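Trichothecene 3-O-acetyltransferase (Gibberella zeae, PDB 2RKV) probably transfers an acetyl group from acetyl coenzyme A to the 3-hydroxyl of trichothecene mycotoxins such as T-2, as a member of the BAHD acyltransferase superfamily. Local coordinates at residues Met188-Lys193 / Asn303-Leu308; Ser242-Ala247 / Asp263-Phe268; Ile269-Ser274 / Glu325-Thr330. All blocks are in the same frame, centred on the assembly; numbering follows the deposited sequence.

Contact 1 (Met188-Lys193 / Asn303-Leu308); sequences MNLDRK and NNYPGL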
loop_
_atom_site.group_PDB
_atom_site.type_symbol
_atom_site.label_atom_id
_atom_site.label_comp_id
_atom_site.label_asym_id
_atom_site.label_seq_id
_atom_site.Cartn_x
_atom_site.Cartn_y
_atom_site.Cartn_z
ATOM N N MET A 188 1.677 -17.130 10.211
ATOM C CA MET A 188 2.449 -16.108 10.925
ATOM C C MET A 188 3.894 -16.528 11.211
ATOM O O MET A 188 4.717 -15.701 11.622
ATOM C CB MET A 188 1.753 -15.754 12.246
ATOM C CG MET A 188 0.502 -14.916 12.088
ATOM S SD MET A 188 0.836 -13.254 11.451
ATOM C CE MET A 188 1.391 -12.393 12.906
ATOM N N ASN A 189 4.202 -17.805 10.982
ATOM C CA ASN A 189 5.499 -18.350 11.356
ATOM C C ASN A 189 6.220 -19.097 10.233
ATOM O O ASN A 189 7.272 -19.712 10.454
ATOM C CB ASN A 189 5.356 -19.202 12.621
ATOM C CG ASN A 189 5.054 -18.354 13.843
ATOM O OD1 ASN A 189 3.935 -18.382 14.380
ATOM N ND2 ASN A 189 6.033 -17.555 14.260
ATOM N N LEU A 190 5.683 -19.011 9.015
ATOM C CA LEU A 190 6.384 -19.564 7.861
ATOM C C LEU A 190 7.761 -18.924 7.727
ATOM O O LEU A 190 7.918 -17.714 7.913
ATOM C CB LEU A 190 5.585 -19.337 6.575
ATOM C CG LEU A 190 4.238 -20.054 6.449
ATOM C CD1 LEU A 190 3.522 -19.543 5.212
ATOM C CD2 LEU A 190 4.415 -21.574 6.392
ATOM N N ASP A 191 8.760 -19.739 7.405
ATOM C CA ASP A 191 10.086 -19.216 7.112
ATOM C C ASP A 191 10.010 -18.336 5.862
ATOM O O ASP A 191 9.398 -18.716 4.856
ATOM C CB ASP A 191 11.085 -20.349 6.911
ATOM C CG ASP A 191 12.524 -19.890 7.061
ATOM O OD1 ASP A 191 12.804 -19.009 7.909
ATOM O OD2 ASP A 191 13.378 -20.413 6.326
ATOM N N ARG A 192 10.632 -17.165 5.933
ATOM C CA ARG A 192 10.518 -16.180 4.854
ATOM C C ARG A 192 11.593 -16.360 3.796
ATOM O O ARG A 192 11.320 -16.180 2.618
ATOM C CB ARG A 192 10.597 -14.752 5.392
ATOM C CG ARG A 192 9.705 -14.497 6.590
ATOM C CD ARG A 192 9.530 -13.012 6.829
ATOM N NE ARG A 192 8.585 -12.766 7.914
ATOM C CZ ARG A 192 8.013 -11.586 8.144
ATOM N NH1 ARG A 192 8.307 -10.539 7.372
ATOM N NH2 ARG A 192 7.152 -11.453 9.146
ATOM N N LYS A 193 12.813 -16.692 4.214
ATOM C CA LYS A 193 13.950 -16.669 3.285
ATOM C C LYS A 193 13.875 -17.741 2.199
ATOM O O LYS A 193 14.596 -17.671 1.207
ATOM C CB LYS A 193 15.288 -16.735 4.027
ATOM C CG LYS A 193 15.585 -18.069 4.699
ATOM C CD LYS A 193 16.908 -18.035 5.483
ATOM C CE LYS A 193 18.134 -18.061 4.581
ATOM N NZ LYS A 193 19.416 -18.003 5.374
ATOM N N ASN A 303 -3.099 -16.327 2.189
ATOM C CA ASN A 303 -3.453 -14.914 2.331
ATOM C C ASN A 303 -3.071 -14.372 3.715
ATOM O O ASN A 303 -2.940 -13.157 3.912
ATOM C CB ASN A 303 -4.954 -14.726 2.094
ATOM C CG ASN A 303 -5.360 -13.267 2.061
ATOM O OD1 ASN A 303 -4.889 -12.495 1.216
ATOM N ND2 ASN A 303 -6.237 -12.879 2.974
ATOM N N ASN A 304 -2.897 -15.282 4.673
ATOM C CA ASN A 304 -2.531 -14.897 6.032
ATOM C C ASN A 304 -1.027 -14.754 6.260
ATOM O O ASN A 304 -0.603 -14.432 7.371
ATOM C CB ASN A 304 -3.154 -15.853 7.058
ATOM C CG ASN A 304 -4.659 -15.719 7.130
ATOM O OD1 ASN A 304 -5.205 -14.627 6.938
ATOM N ND2 ASN A 304 -5.347 -16.833 7.386
ATOM N N TYR A 305 -0.220 -14.993 5.225
ATOM C CA TYR A 305 1.229 -14.795 5.346
ATOM C C TYR A 305 1.513 -13.302 5.543
ATOM O O TYR A 305 1.117 -12.482 4.713
ATOM C CB TYR A 305 1.960 -15.319 4.115
ATOM C CG TYR A 305 3.444 -15.066 4.142
ATOM C CD1 TYR A 305 4.239 -15.671 5.111
ATOM C CD2 TYR A 305 4.053 -14.230 3.199
ATOM C CE1 TYR A 305 5.595 -15.454 5.156
ATOM C CE2 TYR A 305 5.429 -14.008 3.231
ATOM C CZ TYR A 305 6.191 -14.635 4.207
ATOM O OH TYR A 305 7.550 -14.429 4.268
ATOM N N PRO A 306 2.154 -12.943 6.670
ATOM C CA PRO A 306 2.280 -11.535 7.048
ATOM C C PRO A 306 3.462 -10.780 6.439
ATOM O O PRO A 306 3.679 -9.607 6.775
ATOM C CB PRO A 306 2.463 -11.610 8.560
ATOM C CG PRO A 306 3.294 -12.870 8.735
ATOM C CD PRO A 306 2.738 -13.843 7.692
ATOM N N GLY A 307 4.212 -11.427 5.556
ATOM C CA GLY A 307 5.457 -10.836 5.065
ATOM C C GLY A 307 5.285 -9.920 3.869
ATOM O O GLY A 307 4.228 -9.283 3.685
ATOM N N LEU A 308 6.347 -9.866 3.069
ATOM C CA LEU A 308 6.412 -9.067 1.858
ATOM C C LEU A 308 6.526 -10.032 0.680
ATOM O O LEU A 308 7.563 -10.670 0.465
ATOM C CB LEU A 308 7.602 -8.098 1.935
ATOM C CG LEU A 308 7.861 -7.027 0.863
ATOM C CD1 LEU A 308 8.235 -7.643 -0.490
ATOM C CD2 LEU A 308 6.686 -6.111 0.701
HETATM O O HOH W 1 5.502 -9.024 8.940
#
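Next to the HXXXD motif of the BAHD fold, here His156 to Asp160, Arg192 of loop 188-193 runs past the Tyr305 hydroxyl and lays its guanidinium against Gly307 of loop 303-308. Its first torsion, CG opposite the carbonyl carbon (chi1 -48°), and the extended chain from CG to NE carry three methylenes by Tyr305 OH, the nearest approach being CG to OH at 3.2 Å, at the ring edge. Gly307 CA then lies over one face of the guanidinium, 3.7 Å from Arg192 NH1, while the guanidinium and phenol planes stand 63° apart. The polar link across the contact is a water, which accepts from Arg192 NH2 at 2.9 Å and donates to Pro306 O at the same distance. Beyond the loops, Arg192 NH1 bonds Ala158 O, the guanidinium makes a cation-pi contact with Trp55, and Tyr305 OH bonds Asp8. Within 303-308, Gly307 N lies over one face of the Tyr305 ring near its rim, 3.6 Å above the plane. The remaining packing is apolar: Met188 SD rests against the Pro306 ring, 3.7 Å from both CB and CG, and Leu190 CD1 meets Tyr305 CD1 at 3.9 Å. Through Ala158 O, and through backbone bonding of Gly307 with Asp160, both loops form part of the second shell of the HXXXD motif that marks BAHD acyltransferases.

Contact 2 (Ser242-Ala247 / Asp263-Phe268); sequences SELKDA and DALSAF. With COA (coenzyme A), chain B.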
loop_
_atom_site.group_PDB
_atom_site.type_symbol
_atom_site.label_atom_id
_atom_site.label_comp_id
_atom_site.label_asym_id
_atom_site.label_seq_id
_atom_site.Cartn_x
_atom_site.Cartn_y
_atom_site.Cartn_z
ATOM N N SER A 242 -19.452 0.119 -11.357
ATOM C CA SER A 242 -20.088 -0.877 -12.228
ATOM C C SER A 242 -20.200 -0.376 -13.674
ATOM O O SER A 242 -20.074 -1.161 -14.610
ATOM C CB SER A 242 -21.454 -1.295 -11.686
ATOM O OG SER A 242 -22.352 -0.208 -11.670
ATOM N N GLU A 243 -20.426 0.929 -13.841
ATOM C CA GLU A 243 -20.493 1.538 -15.180
ATOM C C GLU A 243 -19.136 1.566 -15.890
ATOM O O GLU A 243 -19.059 1.375 -17.108
ATOM C CB GLU A 243 -21.141 2.925 -15.122
ATOM C CG GLU A 243 -22.638 2.833 -14.824
ATOM C CD GLU A 243 -23.316 4.173 -14.693
ATOM O OE1 GLU A 243 -22.725 5.185 -15.114
ATOM O OE2 GLU A 243 -24.457 4.210 -14.178
ATOM N N LEU A 244 -18.062 1.788 -15.128
ATOM C CA LEU A 244 -16.700 1.656 -15.661
ATOM C C LEU A 244 -16.408 0.217 -16.094
ATOM O O LEU A 244 -15.868 -0.016 -17.183
ATOM C CB LEU A 244 -15.657 2.102 -14.624
ATOM C CG LEU A 244 -15.548 3.613 -14.398
ATOM C CD1 LEU A 244 -14.575 3.913 -13.253
ATOM C CD2 LEU A 244 -15.120 4.333 -15.687
ATOM N N LYS A 245 -16.775 -0.750 -15.257
ATOM C CA LYS A 245 -16.537 -2.147 -15.627
ATOM C C LYS A 245 -17.353 -2.537 -16.865
ATOM O O LYS A 245 -16.836 -3.221 -17.746
ATOM C CB LYS A 245 -16.834 -3.103 -14.476
ATOM C CG LYS A 245 -16.392 -4.528 -14.772
ATOM C CD LYS A 245 -16.780 -5.469 -13.656
ATOM C CE LYS A 245 -16.317 -6.890 -13.947
ATOM N NZ LYS A 245 -16.679 -7.800 -12.834
ATOM N N ASP A 246 -18.608 -2.085 -16.922
ATOM C CA ASP A 246 -19.469 -2.299 -18.098
ATOM C C ASP A 246 -18.801 -1.751 -19.373
ATOM O O ASP A 246 -18.698 -2.455 -20.399
ATOM C CB ASP A 246 -20.849 -1.659 -17.855
ATOM C CG ASP A 246 -21.785 -1.763 -19.065
ATOM O OD1 ASP A 246 -22.027 -2.878 -19.576
ATOM O OD2 ASP A 246 -22.305 -0.709 -19.491
ATOM N N ALA A 247 -18.316 -0.510 -19.291
ATOM C CA ALA A 247 -17.663 0.175 -20.420
ATOM C C ALA A 247 -16.424 -0.570 -20.931
ATOM O O ALA A 247 -16.220 -0.703 -22.137
ATOM C CB ALA A 247 -17.310 1.599 -20.031
ATOM N N ASP A 263 -9.349 -3.663 -12.511
ATOM C CA ASP A 263 -8.767 -3.413 -13.841
ATOM C C ASP A 263 -9.361 -2.162 -14.497
ATOM O O ASP A 263 -8.641 -1.316 -15.045
ATOM C CB ASP A 263 -9.078 -4.565 -14.798
ATOM C CG ASP A 263 -8.319 -5.847 -14.487
ATOM O OD1 ASP A 263 -7.334 -5.838 -13.711
ATOM O OD2 ASP A 263 -8.743 -6.886 -15.034
ATOM N N ALA A 264 -10.686 -2.067 -14.455
ATOM C CA ALA A 264 -11.417 -0.993 -15.136
ATOM C C ALA A 264 -11.073 0.377 -14.543
ATOM O O ALA A 264 -10.794 1.330 -15.275
ATOM C CB ALA A 264 -12.921 -1.266 -15.093
ATOM N N LEU A 265 -11.069 0.473 -13.214
ATOM C CA LEU A 265 -10.706 1.736 -12.570
ATOM C C LEU A 265 -9.244 2.086 -12.826
ATOM O O LEU A 265 -8.908 3.237 -13.104
ATOM C CB LEU A 265 -10.989 1.706 -11.062
ATOM C CG LEU A 265 -10.694 3.039 -10.351
ATOM C CD1 LEU A 265 -11.378 4.239 -11.026
ATOM C CD2 LEU A 265 -11.023 2.990 -8.855
ATOM N N SER A 266 -8.366 1.092 -12.717
ATOM C CA SER A 266 -6.952 1.306 -13.005
ATOM C C SER A 266 -6.775 1.854 -14.436
ATOM O O SER A 266 -6.040 2.830 -14.648
ATOM C CB SER A 266 -6.154 0.018 -12.792
ATOM O OG SER A 266 -6.268 -0.434 -11.442
ATOM N N ALA A 267 -7.472 1.240 -15.390
ATOM C CA ALA A 267 -7.401 1.652 -16.800
ATOM C C ALA A 267 -7.932 3.072 -17.006
ATOM O O ALA A 267 -7.345 3.865 -17.761
ATOM C CB ALA A 267 -8.174 0.674 -17.670
ATOM N N PHE A 268 -9.040 3.381 -16.334
ATOM C CA PHE A 268 -9.689 4.684 -16.430
ATOM C C PHE A 268 -8.754 5.782 -15.924
ATOM O O PHE A 268 -8.687 6.878 -16.487
ATOM C CB PHE A 268 -11.004 4.664 -15.636
ATOM C CG PHE A 268 -11.759 5.958 -15.666
ATOM C CD1 PHE A 268 -12.424 6.370 -16.821
ATOM C CD2 PHE A 268 -11.820 6.765 -14.527
ATOM C CE1 PHE A 268 -13.135 7.577 -16.840
ATOM C CE2 PHE A 268 -12.528 7.969 -14.534
ATOM C CZ PHE A 268 -13.181 8.378 -15.699
HETATM N N1A COA B . -15.648 -14.549 -15.665
HETATM C C2A COA B . -15.796 -13.201 -15.411
HETATM N N3A COA B . -15.055 -12.593 -14.417
HETATM C C4A COA B . -14.177 -13.338 -13.696
HETATM C C5A COA B . -14.009 -14.702 -13.943
HETATM C C6A COA B . -14.758 -15.320 -14.942
HETATM N N6A COA B . -14.807 -16.654 -15.009
HETATM N N7A COA B . -13.074 -15.177 -13.081
HETATM C C8A COA B . -12.651 -14.153 -12.301
HETATM N N9A COA B . -13.325 -13.013 -12.673
HETATM C C1B COA B . -13.216 -11.680 -12.064
HETATM C C2B COA B . -13.885 -11.691 -10.705
HETATM O O2B COA B . -15.274 -11.575 -10.821
HETATM C C3B COA B . -13.240 -10.485 -10.066
HETATM O O3B COA B . -13.772 -9.328 -10.636
HETATM P P3B COA B . -14.688 -8.340 -9.791
HETATM O O7A COA B . -13.904 -7.904 -8.572
HETATM O O8A COA B . -15.919 -9.126 -9.418
HETATM O O9A COA B . -15.048 -7.178 -10.675
HETATM C C4B COA B . -11.843 -10.519 -10.619
HETATM O O4B COA B . -11.873 -11.310 -11.800
HETATM C C5B COA B . -10.877 -11.075 -9.604
HETATM O O5B COA B . -9.660 -10.787 -10.213
HETATM P P1A COA B . -8.311 -10.752 -9.372
HETATM O O1A COA B . -8.266 -11.917 -8.384
HETATM O O2A COA B . -7.144 -10.719 -10.331
HETATM O O3A COA B . -8.420 -9.476 -8.417
HETATM P P2A COA B . -8.677 -7.961 -8.839
HETATM O O4A COA B . -9.782 -7.421 -7.961
HETATM O O5A COA B . -8.870 -7.773 -10.317
HETATM O O6A COA B . -7.303 -7.265 -8.432
HETATM C CBP COA B . -4.941 -7.073 -8.280
HETATM C CCP COA B . -6.115 -7.469 -9.173
HETATM C CDP COA B . -5.080 -5.601 -7.885
HETATM C CEP COA B . -3.640 -7.220 -9.066
HETATM C CAP COA B . -4.976 -7.992 -7.050
HETATM O OAP COA B . -4.840 -9.349 -7.424
HETATM C C9P COA B . -3.882 -7.679 -6.083
HETATM O O9P COA B . -2.646 -8.317 -6.231
HETATM N N8P COA B . -4.183 -6.799 -5.138
HETATM C C7P COA B . -3.229 -6.352 -4.154
HETATM C C6P COA B . -2.277 -5.332 -4.761
HETATM C C5P COA B . -1.359 -4.906 -3.655
HETATM O O5P COA B . -0.803 -5.770 -2.944
HETATM N N4P COA B . -1.202 -3.598 -3.497
#
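One face of the Phe268 ring is taken by Leu244, whose CD2 methyl stands 3.9 Å from the ring centroid and 24° off the normal, a CH-pi contact displaced toward the rim. Tyr446 meets the same phenyl edge-to-face from outside the two segments. The isobutyl group of Leu244 crosses Phe268 at about a right angle and divides its two methyls: while CD2 covers the ring, CD1 turns to Leu265 and touches its CD1 at 3.9 Å. Beside this fork a methyl packs against the backbone. Ala264 CB points toward helix 238-249 and rests 3.8 Å from Leu244 O, and it lies equally close, 3.8 Å, to Lys245 CA. These are the marks of two helices packed almost perpendicularly: the axes of segments 242-247 and 263-268 pass 8.7 Å apart at 84°, with the alanine at the crossing. Within the C-terminal half of the BAHD fold, helix 238-249 follows strand 229-236 of the seven-stranded sheet, and helix 261-277 packs on strand 411-414 of the same sheet through Leu265 and Phe414. The crossing also faces the cofactor. Lys245, its CG set opposite the backbone N (chi1 -171°) and the chain straight from there on, leads away from helix 261-277 until NZ donates to O9A of the coenzyme A 3'-phosphate at 2.8 Å. Its CE methylene follows the same oxygen at 3.5 Å from O9A. At the start of helix 261-277, Ser260 and Thr261 hydrogen-bond coenzyme A through their hydroxyls. Asp263, one residue before the crossing alanine, acts in the second shell: OD2 pairs with Arg335, itself bonded to coenzyme A, and OD1 with Arg291.

Contact 3 (Ile269-Ser274 / Glu325-Thr330); sequences IWKSAS and ESLGAT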
loop_
_atom_site.group_PDB
_atom_site.type_symbol
_atom_site.label_atom_id
_atom_site.label_comp_id
_atom_site.label_asym_id
_atom_site.label_seq_id
_atom_site.Cartn_x
_atom_site.Cartn_y
_atom_site.Cartn_z
ATOM N N ILE A 269 -8.017 5.476 -14.864
ATOM C CA ILE A 269 -7.060 6.433 -14.312
ATOM C C ILE A 269 -5.877 6.664 -15.258
ATOM O O ILE A 269 -5.479 7.817 -15.484
ATOM C CB ILE A 269 -6.612 6.025 -12.882
ATOM C CG1 ILE A 269 -7.783 6.218 -11.911
ATOM C CG2 ILE A 269 -5.427 6.859 -12.431
ATOM C CD1 ILE A 269 -7.581 5.547 -10.546
ATOM N N TRP A 270 -5.333 5.581 -15.821
ATOM C CA TRP A 270 -4.224 5.684 -16.775
ATOM C C TRP A 270 -4.658 6.515 -17.980
ATOM O O TRP A 270 -3.931 7.414 -18.422
ATOM C CB TRP A 270 -3.762 4.295 -17.223
ATOM C CG TRP A 270 -2.431 4.260 -17.939
ATOM C CD1 TRP A 270 -1.501 5.269 -18.041
ATOM C CD2 TRP A 270 -1.863 3.126 -18.604
ATOM N NE1 TRP A 270 -0.398 4.825 -18.745
ATOM C CE2 TRP A 270 -0.597 3.516 -19.103
ATOM C CE3 TRP A 270 -2.308 1.814 -18.836
ATOM C CZ2 TRP A 270 0.233 2.636 -19.823
ATOM C CZ3 TRP A 270 -1.486 0.943 -19.547
ATOM C CH2 TRP A 270 -0.231 1.360 -20.035
ATOM N N LYS A 271 -5.860 6.235 -18.471
ATOM C CA LYS A 271 -6.414 6.953 -19.625
ATOM C C LYS A 271 -6.639 8.436 -19.308
ATOM O O LYS A 271 -6.254 9.314 -20.098
ATOM C CB LYS A 271 -7.712 6.285 -20.071
ATOM C CG LYS A 271 -8.367 6.923 -21.301
ATOM C CD LYS A 271 -9.608 6.145 -21.733
ATOM C CE LYS A 271 -9.331 4.647 -21.966
ATOM N NZ LYS A 271 -8.214 4.331 -22.911
ATOM N N SER A 272 -7.236 8.713 -18.146
ATOM C CA SER A 272 -7.529 10.089 -17.722
ATOM C C SER A 272 -6.261 10.907 -17.454
ATOM O O SER A 272 -6.172 12.066 -17.875
ATOM C CB SER A 272 -8.451 10.121 -16.503
ATOM O OG SER A 272 -9.695 9.495 -16.772
ATOM N N ALA A 273 -5.289 10.315 -16.749
ATOM C CA ALA A 273 -3.987 10.965 -16.570
ATOM C C ALA A 273 -3.333 11.250 -17.918
ATOM O O ALA A 273 -2.816 12.343 -18.134
ATOM C CB ALA A 273 -3.048 10.131 -15.677
ATOM N N SER A 274 -3.370 10.273 -18.821
ATOM C CA SER A 274 -2.729 10.422 -20.126
ATOM C C SER A 274 -3.408 11.527 -20.923
ATOM O O SER A 274 -2.728 12.374 -21.505
ATOM C CB SER A 274 -2.708 9.098 -20.891
ATOM O OG SER A 274 -1.933 8.138 -20.187
ATOM N N GLU A 325 -7.422 5.132 -27.058
ATOM C CA GLU A 325 -7.996 3.795 -27.198
ATOM C C GLU A 325 -9.198 3.603 -26.261
ATOM O O GLU A 325 -9.419 4.421 -25.361
ATOM C CB GLU A 325 -6.927 2.725 -26.978
ATOM C CG GLU A 325 -6.481 2.580 -25.522
ATOM C CD GLU A 325 -5.379 1.551 -25.331
ATOM O OE1 GLU A 325 -4.852 1.013 -26.334
ATOM O OE2 GLU A 325 -5.033 1.284 -24.158
ATOM N N SER A 326 -9.980 2.539 -26.480
ATOM C CA SER A 326 -11.151 2.261 -25.641
ATOM C C SER A 326 -10.738 1.926 -24.206
ATOM O O SER A 326 -9.578 1.584 -23.955
ATOM C CB SER A 326 -11.959 1.091 -26.205
ATOM O OG SER A 326 -11.226 -0.119 -26.111
ATOM N N LEU A 327 -11.690 2.015 -23.279
ATOM C CA LEU A 327 -11.415 1.633 -21.887
ATOM C C LEU A 327 -11.043 0.157 -21.795
ATOM O O LEU A 327 -10.123 -0.220 -21.061
ATOM C CB LEU A 327 -12.606 1.932 -20.974
ATOM C CG LEU A 327 -12.320 1.780 -19.468
ATOM C CD1 LEU A 327 -11.158 2.676 -19.033
ATOM C CD2 LEU A 327 -13.571 2.038 -18.621
ATOM N N GLY A 328 -11.765 -0.674 -22.546
ATOM C CA GLY A 328 -11.497 -2.103 -22.610
ATOM C C GLY A 328 -10.126 -2.449 -23.154
ATOM O O GLY A 328 -9.495 -3.396 -22.684
ATOM N N ALA A 329 -9.663 -1.697 -24.158
ATOM C CA ALA A 329 -8.314 -1.884 -24.687
ATOM C C ALA A 329 -7.283 -1.667 -23.575
ATOM O O ALA A 329 -6.353 -2.454 -23.431
ATOM C CB ALA A 329 -8.045 -0.939 -25.862
ATOM N N THR A 330 -7.486 -0.622 -22.771
ATOM C CA THR A 330 -6.538 -0.291 -21.701
ATOM C C THR A 330 -6.620 -1.324 -20.572
ATOM O O THR A 330 -5.589 -1.783 -20.055
ATOM C CB THR A 330 -6.763 1.126 -21.165
ATOM O OG1 THR A 330 -6.810 2.050 -22.268
ATOM C CG2 THR A 330 -5.630 1.510 -20.235
#
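A lysine-centred polar contact, edged with apolar packing, ties Lys271 of helix 261-277 to the turn (Glu325, Ser326) between helices 319-324 and 327-335 and to Thr330 in the first turn of the second helix. The chain leaves its helix extended and then bends at chi3 and chi4 (both -54°), curling NZ into the turn and bringing CE within 3.7 Å of Leu327 CA. NZ donates to Glu325 O at 2.7 Å, coming from above the carbonyl plane, 56° out of it, instead of along a lone pair. A second bond, nearly as short, joins NZ to Thr330 OG1 at 2.8 Å. The third, to Ser326 O at 3.2 Å, is weak, and Ile322 O in the preceding helix is a further acceptor. Thr330 relays the interaction: its OG1 accepts from the lysine and donates to Glu325 OE2 at 2.7 Å, on the anti side and 15° from the carboxylate plane. Arg333 forms a salt bridge with that same oxygen. The start of helix 327-335 is capped by Ser326, whose OG accepts from Ala329 N at 3.0 Å. Beside the polar cluster, Thr330 turns its methyl the other way, CG2 touching Trp270 CE3 at 3.6 Å, while the indole NE1 is bonded to Thr287. With the carbonyls of Ile322, near the end of helix 319-324, and of Glu325 and Ser326 in the turn after it around the ammonium, and Glu325 OE2 at 4.6 Å from Lys271 NZ, short of a salt bridge, the buried lysine is probably stabilised in its charged form.

How the contacts relate
Contacts 2 and 3 lie together, their centres about 9 Å apart, and share helix 261-277: its first half crosses helix 238-249, its second half meets the start of helix 327-335. Leu327 joins them, with CD2 at 3.4 Å from Leu244 O, so the three helices form one packed cluster. Contact 1 is remote, about 32 Å from contact 2 and about 35 Å from contact 3 between centres, and opposite contact 3 across the chain's centre. Along the chain, contact 2 falls wholly between the segments of contact 1 and closes before contact 3 opens, whereas contacts 1 and 3 alternate. The chain thus builds a helical cluster that reaches the coenzyme A 3'-phosphate through contact 2 and, separately, the loops next to the HXXXD motif.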